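Metallo-carboxypeptidase (Pseudomonas aeruginosa, PDB 4A39) is a zinc-dependent cytosolic carboxypeptidase of the M14 family that probably removes C-terminal residues from peptide or protein substrates. Local coordinates at residues E57-A62 with L111-S116; E93-V98 with R119-E124; L161-H166 with R207-A212; L173-Q178 with L214-N219. All blocks are in the same frame, centred on the assembly; numbering follows the deposited sequence.

How the interactions relate
From the N terminus, interaction 1 closes a loop between 57-62 and 111-116, at the ends of strands in the N-terminal sheet. Interaction 2 opens inside that loop and closes beyond it, so the two cross; they also touch, Leu111 packing on Phe120, Phe96 and Val98. The chain then enters the zinc carboxypeptidase domain, where 161-166 meets 207-212 in interaction 3 and 173-178 meets 214-219 in interaction 4. These cross as well, and strands 157-163 and 212-217 pair directly through their backbones. The first pair of contacts lies at the N-terminal sheet, the second at the zinc carboxypeptidase sheet; interactions 2 and 4 approach to about 8 Å between nearest atoms.

Interaction 1: E57-A62 with L111-S116; sequences EGMAPA and LEPEES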
# COMPACT_ATOMS: atom_id res chain seq x y z
N GLU A 57 -13.97 10.00 21.55
CA GLU A 57 -13.81 9.78 22.98
C GLU A 57 -15.04 10.30 23.72
O GLU A 57 -15.77 11.14 23.19
CB GLU A 57 -12.54 10.48 23.49
CG GLU A 57 -11.28 10.08 22.74
CD GLU A 57 -10.05 10.88 23.14
OE1 GLU A 57 -10.20 12.02 23.63
OE2 GLU A 57 -8.93 10.37 22.92
N GLY A 58 -15.27 9.77 24.91
CA GLY A 58 -16.41 10.20 25.72
C GLY A 58 -17.77 9.71 25.25
O GLY A 58 -18.79 10.35 25.51
N MET A 59 -17.81 8.57 24.55
CA MET A 59 -19.08 8.04 24.07
C MET A 59 -19.88 7.41 25.20
O MET A 59 -19.31 6.76 26.09
CB MET A 59 -18.85 7.00 22.97
CG MET A 59 -18.09 7.52 21.76
SD MET A 59 -17.98 6.27 20.47
CE MET A 59 -16.80 5.16 21.18
N ALA A 60 -21.19 7.60 25.17
CA ALA A 60 -22.07 7.04 26.19
C ALA A 60 -22.28 5.55 25.95
O ALA A 60 -22.23 5.08 24.82
CB ALA A 60 -23.41 7.77 26.18
N PRO A 61 -22.51 4.78 27.03
CA PRO A 61 -22.73 3.33 26.93
C PRO A 61 -24.12 2.96 26.42
O PRO A 61 -25.06 3.75 26.54
CB PRO A 61 -22.50 2.86 28.36
CG PRO A 61 -23.10 3.98 29.15
CD PRO A 61 -22.54 5.21 28.44
N ALA A 62 -24.24 1.76 25.87
CA ALA A 62 -25.51 1.26 25.35
C ALA A 62 -26.18 2.31 24.49
O ALA A 62 -27.38 2.57 24.62
CB ALA A 62 -26.43 0.87 26.52
N LEU A 111 -22.30 2.05 14.91
CA LEU A 111 -21.68 1.23 15.94
C LEU A 111 -22.23 1.56 17.32
O LEU A 111 -22.44 2.73 17.65
CB LEU A 111 -20.16 1.46 15.97
CG LEU A 111 -19.40 0.75 17.11
CD1 LEU A 111 -19.40 -0.76 16.86
CD2 LEU A 111 -17.97 1.27 17.17
N GLU A 112 -22.50 0.52 18.11
CA GLU A 112 -22.93 0.72 19.49
C GLU A 112 -21.65 0.29 20.20
O GLU A 112 -21.44 -0.90 20.46
CB GLU A 112 -24.08 -0.21 19.86
CG GLU A 112 -24.61 0.05 21.26
CD GLU A 112 -25.69 -0.92 21.68
OE1 GLU A 112 -26.62 -1.16 20.89
OE2 GLU A 112 -25.61 -1.45 22.81
N PRO A 113 -20.77 1.25 20.52
CA PRO A 113 -19.49 0.97 21.19
C PRO A 113 -19.59 0.29 22.56
O PRO A 113 -20.41 0.64 23.39
CB PRO A 113 -18.84 2.36 21.27
CG PRO A 113 -20.02 3.26 21.45
CD PRO A 113 -21.02 2.70 20.46
N GLU A 114 -18.73 -0.71 22.76
CA GLU A 114 -18.69 -1.44 24.03
C GLU A 114 -17.79 -0.72 25.04
O GLU A 114 -17.81 -1.03 26.23
CB GLU A 114 -18.20 -2.87 23.79
CG GLU A 114 -19.20 -3.75 23.05
CD GLU A 114 -20.52 -3.88 23.80
OE1 GLU A 114 -20.49 -4.05 25.04
OE2 GLU A 114 -21.59 -3.84 23.15
N GLU A 115 -17.02 0.24 24.54
CA GLU A 115 -16.10 1.04 25.35
C GLU A 115 -16.35 2.49 25.00
O GLU A 115 -16.99 2.79 24.00
CB GLU A 115 -14.64 0.64 25.05
CG GLU A 115 -14.34 -0.81 25.38
CD GLU A 115 -12.90 -1.23 25.15
OE1 GLU A 115 -12.13 -0.45 24.56
OE2 GLU A 115 -12.54 -2.35 25.56
N SER A 116 -15.86 3.41 25.84
CA SER A 116 -16.07 4.85 25.66
C SER A 116 -15.25 5.51 24.54
O SER A 116 -15.53 6.64 24.14
CB SER A 116 -15.84 5.60 26.97
OG SER A 116 -14.48 5.55 27.33
O HOH W 1 -22.46 2.67 23.36
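Ser116 O receives the amide of Met59 and is also touched by the same residue's side chain. The Met59 N to Ser116 O hydrogen bond is 3.0 Å long, with 164° at the hydrogen, and the donor lies in the carbonyl plane on a lone pair. Gly58, whose positive phi of 73° turns the chain as it leaves strand 53-57, brings its own N to 3.2 Å from Ser116 O. The Met59 chain runs out past this carbonyl and then bends at chi3 (-73°), leaving Met59 CE 3.5 Å from Ser116 O and also 3.5 Å from Pro113 CB, the latter tighter than ordinary carbon contact. The sulfur lies by the same proline, Met59 SD to Pro113 CG being 3.8 Å. Val118 and His65 pack on Met59 from outside the two segments.

Farther along, the loops separate and water intervenes. One molecule lies 2.8 Å from Ala60 O and 2.9 Å from Pro113 O, oriented to donate to either, although other acceptors compete for its protons. At the exposed margin the extended Glu112 side chain carries OE2 to Ala62 CA, at 3.7 Å.

Both segments are loops of the N-terminal domain, adjoining the antiparallel neighbours 53-57 and 118-121. The evidence implies a graded contact: a straight amide bond and a buried Met-Pro pair fix one side, while on the far side a water lies between two carbonyls, which cannot bond to each other directly.

Interaction 2: E93-V98 with R119-E124; sequences ERWFRV and RFAYFE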
# COMPACT_ATOMS: atom_id res chain seq x y z
N GLU A 93 -5.16 -2.13 17.91
CA GLU A 93 -4.51 -3.40 17.58
C GLU A 93 -5.46 -4.34 16.86
O GLU A 93 -5.08 -4.97 15.86
CB GLU A 93 -3.98 -4.09 18.84
CG GLU A 93 -2.72 -3.48 19.41
CD GLU A 93 -2.03 -4.40 20.41
OE1 GLU A 93 -1.71 -5.54 20.03
OE2 GLU A 93 -1.82 -3.98 21.57
N ARG A 94 -6.68 -4.45 17.37
CA ARG A 94 -7.71 -5.30 16.77
C ARG A 94 -8.65 -4.41 15.97
O ARG A 94 -9.36 -3.58 16.53
CB ARG A 94 -8.52 -6.02 17.86
CG ARG A 94 -7.71 -6.93 18.77
CD ARG A 94 -8.56 -7.45 19.92
NE ARG A 94 -9.58 -8.41 19.48
CZ ARG A 94 -10.52 -8.91 20.28
NH1 ARG A 94 -10.58 -8.55 21.55
NH2 ARG A 94 -11.40 -9.78 19.80
N TRP A 95 -8.66 -4.59 14.65
CA TRP A 95 -9.52 -3.80 13.78
C TRP A 95 -10.68 -4.63 13.23
O TRP A 95 -10.49 -5.79 12.82
CB TRP A 95 -8.71 -3.18 12.64
CG TRP A 95 -7.76 -2.12 13.13
CD1 TRP A 95 -6.55 -2.30 13.73
CD2 TRP A 95 -7.99 -0.70 13.11
NE1 TRP A 95 -6.00 -1.09 14.09
CE2 TRP A 95 -6.87 -0.09 13.72
CE3 TRP A 95 -9.03 0.11 12.64
CZ2 TRP A 95 -6.76 1.30 13.87
CZ3 TRP A 95 -8.92 1.50 12.79
CH2 TRP A 95 -7.79 2.07 13.41
N PHE A 96 -11.87 -4.05 13.23
CA PHE A 96 -13.07 -4.74 12.75
C PHE A 96 -13.93 -3.86 11.84
O PHE A 96 -13.95 -2.64 11.98
CB PHE A 96 -13.91 -5.21 13.93
CG PHE A 96 -14.24 -4.12 14.93
CD1 PHE A 96 -13.37 -3.82 15.97
CD2 PHE A 96 -15.43 -3.41 14.82
CE1 PHE A 96 -13.68 -2.82 16.90
CE2 PHE A 96 -15.75 -2.42 15.74
CZ PHE A 96 -14.88 -2.12 16.78
N ARG A 97 -14.65 -4.49 10.92
CA ARG A 97 -15.52 -3.77 10.00
C ARG A 97 -16.86 -3.49 10.66
O ARG A 97 -17.33 -4.26 11.50
CB ARG A 97 -15.74 -4.61 8.73
CG ARG A 97 -14.46 -4.90 7.93
CD ARG A 97 -14.02 -3.71 7.09
NE ARG A 97 -12.73 -3.97 6.45
CZ ARG A 97 -12.31 -3.37 5.34
NH1 ARG A 97 -13.07 -2.48 4.73
NH2 ARG A 97 -11.12 -3.68 4.83
N VAL A 98 -17.48 -2.37 10.28
CA VAL A 98 -18.78 -1.98 10.83
C VAL A 98 -19.78 -1.75 9.70
O VAL A 98 -19.40 -1.38 8.58
CB VAL A 98 -18.67 -0.69 11.67
CG1 VAL A 98 -17.83 -0.95 12.92
CG2 VAL A 98 -18.05 0.44 10.84
N ARG A 119 -11.65 4.18 17.40
CA ARG A 119 -11.05 4.84 16.25
C ARG A 119 -11.65 4.26 14.97
O ARG A 119 -12.01 3.08 14.94
CB ARG A 119 -9.53 4.61 16.22
CG ARG A 119 -8.75 5.10 17.44
CD ARG A 119 -8.35 3.96 18.37
NE ARG A 119 -7.62 4.47 19.53
CZ ARG A 119 -6.35 4.85 19.49
NH1 ARG A 119 -5.65 4.78 18.36
NH2 ARG A 119 -5.78 5.35 20.59
N PHE A 120 -11.78 5.09 13.94
CA PHE A 120 -12.28 4.65 12.64
C PHE A 120 -11.25 5.05 11.60
O PHE A 120 -10.60 6.10 11.72
CB PHE A 120 -13.62 5.31 12.28
CG PHE A 120 -14.77 4.86 13.13
CD1 PHE A 120 -15.52 3.75 12.76
CD2 PHE A 120 -15.12 5.56 14.28
CE1 PHE A 120 -16.60 3.34 13.52
CE2 PHE A 120 -16.21 5.16 15.04
CZ PHE A 120 -16.95 4.04 14.66
N ALA A 121 -11.08 4.21 10.58
CA ALA A 121 -10.14 4.51 9.51
C ALA A 121 -10.58 3.85 8.21
O ALA A 121 -11.40 2.93 8.23
CB ALA A 121 -8.73 4.05 9.88
N TYR A 122 -10.03 4.31 7.10
CA TYR A 122 -10.38 3.76 5.79
C TYR A 122 -9.75 2.38 5.62
O TYR A 122 -10.27 1.53 4.88
CB TYR A 122 -9.92 4.73 4.69
CG TYR A 122 -10.41 4.41 3.29
CD1 TYR A 122 -11.69 3.87 3.08
CD2 TYR A 122 -9.62 4.68 2.18
CE1 TYR A 122 -12.15 3.61 1.79
CE2 TYR A 122 -10.07 4.43 0.89
CZ TYR A 122 -11.34 3.89 0.70
OH TYR A 122 -11.78 3.63 -0.58
N PHE A 123 -8.64 2.16 6.31
CA PHE A 123 -7.94 0.87 6.32
C PHE A 123 -7.08 0.85 7.58
O PHE A 123 -6.75 1.90 8.12
CB PHE A 123 -7.04 0.69 5.09
CG PHE A 123 -6.59 -0.73 4.88
CD1 PHE A 123 -7.43 -1.65 4.25
CD2 PHE A 123 -5.36 -1.17 5.36
CE1 PHE A 123 -7.04 -2.98 4.09
CE2 PHE A 123 -4.96 -2.50 5.21
CZ PHE A 123 -5.80 -3.41 4.58
N GLU A 124 -6.71 -0.34 8.04
CA GLU A 124 -5.86 -0.47 9.23
C GLU A 124 -4.60 0.37 8.98
O GLU A 124 -3.79 0.02 8.13
CB GLU A 124 -5.51 -1.94 9.45
CG GLU A 124 -4.76 -2.23 10.74
CD GLU A 124 -4.66 -3.71 11.05
OE1 GLU A 124 -5.15 -4.54 10.26
OE2 GLU A 124 -4.08 -4.04 12.11
O HOH W 2 -6.56 -5.84 13.09
O HOH W 3 -2.96 -2.24 13.86
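Trp95 reaches from one strand region of the N-terminal beta sheet to another, its indole meeting Arg119, Ala121 and Glu124 across strand 87-89. The tight part lies on the indole face. Glu124 CG sits over the five-membered ring, 3.8 Å from its centroid and 22° off the normal, in CH-pi contact. With CG anti to the backbone N (chi1 -173°), the Glu124 carboxylate lies beside the five-membered ring, OE2 3.4 Å from Trp95 CD1, its plane 34° from the indole's. At the other end of the indole, Trp95 CZ3 packs 3.9 Å from Ala121 CB, and Trp95 CH2 meets Arg119 CB at 4.2 Å; the guanidinium lies farther out and takes no part.

The remainder is looser. Val98 CG2 only meets the edge of the Phe120 ring, near CE1. Arg97 brings its guanidinium obliquely toward Phe123 but bonds elsewhere, to Gln85 among others; the Phe123 side chain lies about 8 Å from that of the zinc ligand Glu183.

On the solvent side, water stands in for direct bonds. One molecule accepts from Trp95 N at 2.9 Å and donates to Glu93 O, with a weak bond to the carboxylate. While Glu124 OE1 takes the amide of Gly366, OE2 receives a proton from a second water at 2.7 Å, and that water accepts only weakly, at 3.3 Å, from Trp95 NE1, which has another bond just outside the segments.

Interaction 3: L161-H166 with R207-A212; sequences LRVRRH and RLLEKA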
# COMPACT_ATOMS: atom_id res chain seq x y z
N LEU A 161 16.55 -0.59 1.87
CA LEU A 161 17.19 -1.73 2.52
C LEU A 161 17.62 -2.76 1.49
O LEU A 161 16.96 -2.93 0.47
CB LEU A 161 16.22 -2.39 3.50
CG LEU A 161 15.51 -1.48 4.51
CD1 LEU A 161 14.50 -2.29 5.30
CD2 LEU A 161 16.54 -0.83 5.43
N ARG A 162 18.74 -3.42 1.75
CA ARG A 162 19.21 -4.46 0.84
C ARG A 162 19.45 -5.75 1.61
O ARG A 162 20.09 -5.75 2.66
CB ARG A 162 20.51 -4.06 0.11
CG ARG A 162 21.05 -5.20 -0.77
CD ARG A 162 22.05 -4.73 -1.81
NE ARG A 162 23.33 -4.33 -1.23
CZ ARG A 162 24.37 -3.91 -1.95
NH1 ARG A 162 24.28 -3.84 -3.27
NH2 ARG A 162 25.50 -3.57 -1.35
N VAL A 163 18.89 -6.83 1.09
CA VAL A 163 19.05 -8.15 1.69
C VAL A 163 20.03 -8.89 0.79
O VAL A 163 19.72 -9.20 -0.36
CB VAL A 163 17.70 -8.91 1.74
CG1 VAL A 163 17.86 -10.21 2.50
CG2 VAL A 163 16.63 -8.04 2.39
N ARG A 164 21.22 -9.16 1.32
CA ARG A 164 22.26 -9.86 0.56
C ARG A 164 22.94 -10.86 1.49
O ARG A 164 23.62 -10.46 2.44
CB ARG A 164 23.27 -8.84 0.02
CG ARG A 164 24.44 -9.42 -0.77
CD ARG A 164 25.27 -8.29 -1.40
NE ARG A 164 26.48 -8.74 -2.09
CZ ARG A 164 26.50 -9.33 -3.28
NH1 ARG A 164 25.37 -9.54 -3.95
NH2 ARG A 164 27.66 -9.70 -3.82
N ARG A 165 22.76 -12.14 1.21
CA ARG A 165 23.35 -13.18 2.05
C ARG A 165 24.46 -13.97 1.37
O ARG A 165 25.10 -14.82 1.99
CB ARG A 165 22.26 -14.12 2.56
CG ARG A 165 21.33 -13.46 3.57
CD ARG A 165 20.20 -14.36 4.03
NE ARG A 165 19.39 -13.69 5.05
CZ ARG A 165 18.26 -14.18 5.55
NH1 ARG A 165 17.80 -15.35 5.14
NH2 ARG A 165 17.60 -13.50 6.48
N HIS A 166 24.68 -13.70 0.08
CA HIS A 166 25.72 -14.38 -0.68
C HIS A 166 26.48 -13.33 -1.49
O HIS A 166 25.91 -12.67 -2.36
CB HIS A 166 25.12 -15.43 -1.62
CG HIS A 166 24.76 -16.71 -0.93
ND1 HIS A 166 23.83 -16.77 0.09
CD2 HIS A 166 25.22 -17.97 -1.10
CE1 HIS A 166 23.73 -18.02 0.52
NE2 HIS A 166 24.57 -18.76 -0.19
N ARG A 207 17.22 -20.66 -1.18
CA ARG A 207 17.36 -20.86 -2.62
C ARG A 207 17.29 -19.52 -3.34
O ARG A 207 18.09 -19.24 -4.23
CB ARG A 207 16.25 -21.77 -3.14
CG ARG A 207 16.26 -23.18 -2.58
CD ARG A 207 15.21 -24.04 -3.28
NE ARG A 207 15.10 -25.38 -2.73
CZ ARG A 207 14.31 -26.33 -3.22
NH1 ARG A 207 13.55 -26.08 -4.28
NH2 ARG A 207 14.27 -27.53 -2.65
N LEU A 208 16.33 -18.69 -2.95
CA LEU A 208 16.16 -17.38 -3.57
C LEU A 208 17.34 -16.44 -3.36
O LEU A 208 17.81 -15.80 -4.29
CB LEU A 208 14.88 -16.71 -3.05
CG LEU A 208 14.61 -15.28 -3.53
CD1 LEU A 208 14.58 -15.23 -5.05
CD2 LEU A 208 13.28 -14.79 -2.96
N LEU A 209 17.83 -16.37 -2.12
CA LEU A 209 18.93 -15.48 -1.80
C LEU A 209 20.31 -15.96 -2.24
O LEU A 209 21.29 -15.22 -2.14
CB LEU A 209 18.91 -15.16 -0.31
CG LEU A 209 17.63 -14.43 0.11
CD1 LEU A 209 17.62 -14.22 1.61
CD2 LEU A 209 17.53 -13.10 -0.62
N GLU A 210 20.40 -17.20 -2.71
CA GLU A 210 21.68 -17.70 -3.20
C GLU A 210 21.90 -17.10 -4.58
O GLU A 210 23.03 -17.01 -5.06
CB GLU A 210 21.68 -19.23 -3.30
CG GLU A 210 21.79 -19.97 -1.98
CD GLU A 210 21.86 -21.48 -2.15
OE1 GLU A 210 20.93 -22.06 -2.75
OE2 GLU A 210 22.85 -22.09 -1.69
N LYS A 211 20.81 -16.68 -5.21
CA LYS A 211 20.87 -16.12 -6.55
C LYS A 211 20.41 -14.67 -6.66
O LYS A 211 20.64 -14.02 -7.68
CB LYS A 211 20.03 -16.98 -7.50
CG LYS A 211 20.46 -18.44 -7.50
CD LYS A 211 19.52 -19.32 -8.29
CE LYS A 211 20.01 -20.77 -8.26
NZ LYS A 211 19.15 -21.67 -9.07
N ALA A 212 19.78 -14.14 -5.62
CA ALA A 212 19.30 -12.77 -5.68
C ALA A 212 19.38 -11.99 -4.38
O ALA A 212 19.40 -12.57 -3.30
CB ALA A 212 17.87 -12.75 -6.20
O HOH W 4 21.92 -12.66 -1.34
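Leu209 CD1 touches both Arg165 and Val163, which lie in directions roughly at right angles from it. The leucine CG is anti to its own carbonyl carbon, and CD1 is the methyl that does the touching: it lies 3.5 Å from Arg165 CD and 3.7 Å from Arg165 NH1, and 4.1 Å from Val163 CG1. The arginine chain is extended from CG to NE, which carries CD and then the guanidinium past the leucine methyl. Arg165 NE bonds to Glu142 O and NH2 to Leu197 O, which should restrict the guanidinium's rotation; Leu209 CD1 approaches it obliquely.

The site is a junction within the alpha/beta zinc carboxypeptidase domain: 207-212 lies on helix 203-211, which strand 212-217 follows in the chain, and strand 157-163 is the antiparallel neighbour of that strand. Val163 and Leu209 both also pack on Leu214, which places the leucine branch against the sheet at the point where 157-163 ends.

Beyond the leucine contact, His166 and Glu210 run side by side in the same direction. Both CG atoms are anti to their carbonyl carbons (chi1 -79° and -75°), which starts the two chains off in the same way. Glu210 CG is over the imidazole, 3.9 Å from the centroid of the His166 ring and 28° off the normal, a CH-pi contact. The carboxylate stands at a steep angle to the ring, and Glu210 OE2 stays 4.0 Å from His166 NE2, too far for a direct bond. Between the two backbones, a water accepts from Arg165 N at 2.7 Å and lies 2.8 Å from Leu209 O, to which it can donate, though further acceptors share its protons.

Interaction 4: L173-Q178 with L214-N219; sequences LWVIAQ and LYLVPN
Strands 173-177 and 214-217 run parallel, their axes 4.7 Å apart and nearly aligned, in a one-to-one register from Leu173 with Leu214 to Ile176 with Val217. Four backbone hydrogen bonds alternate along them: Tyr215 N to Leu173 O at 2.8 Å, Val175 N to Tyr215 O, Val217 N to Val175 O and Ala177 N to Val217 O. The last is clearly bent, 137° at the hydrogen; the others are straighter.

On one face, Trp174 and Tyr215 form an offset stack, the five-membered ring and the phenol ring having centroids 4.6 Å apart and planes at 14°. Tyr215 CB and CD2 both come to 3.5 Å of the indole, at Trp174 CD2 and CZ2. Their polar ends are engaged elsewhere: Trp174 NE1 with Gly265 O, and Tyr215 OH with Arg162. Beside them, Ile176 sets CG1 between its backbone N and carbonyl carbon (chi1 69°), which leads that arm away from strand 214-217 and turns CG2 to Val217 CG2 at 3.8 Å; Ile176 also packs on strand 268-275.

The other face carries Leu173 CD1 against Leu214 CD2, and Val175 beside Leu216, where helix 185-196 packs through Met190 and Ile194.

Past the strand ends, Asn219 ND2 comes within 3.6 Å of Gln178 CD, the amides steeply inclined. Gln178 NE2 and OE1 bond to Pro181 and Glu187, Asn219 OD1 and ND2 to Asn221 and Glu187. Two adjacent parallel strands joined through helices make a beta-alpha-beta crossover, as in the M14 carboxypeptidase fold, and the loop after strand 171-177 carries the zinc ligands His180 and Glu183.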
# COMPACT_ATOMS: atom_id res chain seq x y z
N LEU A 173 16.28 -7.77 -7.01
CA LEU A 173 14.82 -7.76 -6.98
C LEU A 173 14.32 -6.58 -6.15
O LEU A 173 14.53 -6.53 -4.94
CB LEU A 173 14.31 -9.07 -6.38
CG LEU A 173 14.98 -10.36 -6.87
CD1 LEU A 173 14.25 -11.54 -6.28
CD2 LEU A 173 14.98 -10.43 -8.39
N TRP A 174 13.65 -5.65 -6.82
CA TRP A 174 13.14 -4.45 -6.17
C TRP A 174 11.66 -4.46 -5.82
O TRP A 174 10.81 -4.84 -6.62
CB TRP A 174 13.40 -3.22 -7.06
CG TRP A 174 14.84 -2.87 -7.24
CD1 TRP A 174 15.79 -3.59 -7.91
CD2 TRP A 174 15.48 -1.69 -6.76
NE1 TRP A 174 16.99 -2.91 -7.88
CE2 TRP A 174 16.83 -1.75 -7.18
CE3 TRP A 174 15.05 -0.58 -6.01
CZ2 TRP A 174 17.75 -0.74 -6.88
CZ3 TRP A 174 15.97 0.43 -5.72
CH2 TRP A 174 17.31 0.34 -6.15
N VAL A 175 11.38 -4.00 -4.60
CA VAL A 175 10.00 -3.89 -4.12
C VAL A 175 9.87 -2.57 -3.36
O VAL A 175 10.58 -2.36 -2.38
CB VAL A 175 9.65 -5.03 -3.15
CG1 VAL A 175 8.19 -4.93 -2.74
CG2 VAL A 175 9.92 -6.37 -3.82
N ILE A 176 9.00 -1.69 -3.84
CA ILE A 176 8.76 -0.41 -3.18
C ILE A 176 7.28 -0.31 -2.82
O ILE A 176 6.43 -0.90 -3.50
CB ILE A 176 9.19 0.80 -4.05
CG1 ILE A 176 8.26 0.95 -5.25
CG2 ILE A 176 10.63 0.61 -4.52
CD1 ILE A 176 8.55 2.18 -6.08
N ALA A 177 6.97 0.43 -1.77
CA ALA A 177 5.59 0.52 -1.32
C ALA A 177 5.06 1.88 -0.91
O ALA A 177 5.81 2.78 -0.54
CB ALA A 177 5.38 -0.45 -0.16
N GLN A 178 3.74 2.00 -0.99
CA GLN A 178 2.98 3.17 -0.60
C GLN A 178 3.36 4.53 -1.18
O GLN A 178 3.51 5.51 -0.45
CB GLN A 178 2.94 3.25 0.94
CG GLN A 178 1.54 3.56 1.50
CD GLN A 178 1.44 3.34 3.01
OE1 GLN A 178 1.85 2.30 3.51
NE2 GLN A 178 0.88 4.31 3.73
N LEU A 214 17.59 -8.58 -2.33
CA LEU A 214 16.35 -7.83 -2.33
C LEU A 214 16.63 -6.36 -2.02
O LEU A 214 17.39 -6.05 -1.10
CB LEU A 214 15.38 -8.39 -1.29
CG LEU A 214 15.12 -9.90 -1.35
CD1 LEU A 214 14.12 -10.26 -0.27
CD2 LEU A 214 14.59 -10.30 -2.72
N TYR A 215 16.03 -5.48 -2.81
CA TYR A 215 16.16 -4.03 -2.63
C TYR A 215 14.75 -3.60 -2.24
O TYR A 215 13.82 -3.64 -3.05
CB TYR A 215 16.60 -3.37 -3.94
CG TYR A 215 18.05 -3.65 -4.30
CD1 TYR A 215 18.45 -4.91 -4.73
CD2 TYR A 215 19.01 -2.66 -4.18
CE1 TYR A 215 19.78 -5.18 -5.04
CE2 TYR A 215 20.35 -2.91 -4.50
CZ TYR A 215 20.72 -4.17 -4.93
OH TYR A 215 22.04 -4.43 -5.26
N LEU A 216 14.60 -3.18 -0.98
CA LEU A 216 13.29 -2.83 -0.44
C LEU A 216 13.13 -1.40 0.06
O LEU A 216 13.99 -0.88 0.76
CB LEU A 216 12.98 -3.77 0.73
CG LEU A 216 13.28 -5.26 0.56
CD1 LEU A 216 13.10 -5.96 1.89
CD2 LEU A 216 12.36 -5.85 -0.50
N VAL A 217 12.01 -0.79 -0.29
CA VAL A 217 11.68 0.56 0.18
C VAL A 217 10.32 0.44 0.86
O VAL A 217 9.29 0.48 0.20
CB VAL A 217 11.56 1.58 -0.98
CG1 VAL A 217 11.13 2.93 -0.42
CG2 VAL A 217 12.90 1.72 -1.70
N PRO A 218 10.31 0.27 2.19
CA PRO A 218 9.09 0.13 2.99
C PRO A 218 8.04 1.23 2.83
O PRO A 218 6.84 0.95 2.89
CB PRO A 218 9.62 0.05 4.42
CG PRO A 218 10.93 -0.65 4.24
CD PRO A 218 11.50 0.06 3.04
N ASN A 219 8.48 2.48 2.65
CA ASN A 219 7.52 3.57 2.46
C ASN A 219 8.08 4.70 1.60
O ASN A 219 9.04 5.38 1.97
CB ASN A 219 7.04 4.12 3.81
CG ASN A 219 5.83 5.02 3.66
OD1 ASN A 219 5.93 6.14 3.17
ND2 ASN A 219 4.66 4.51 4.06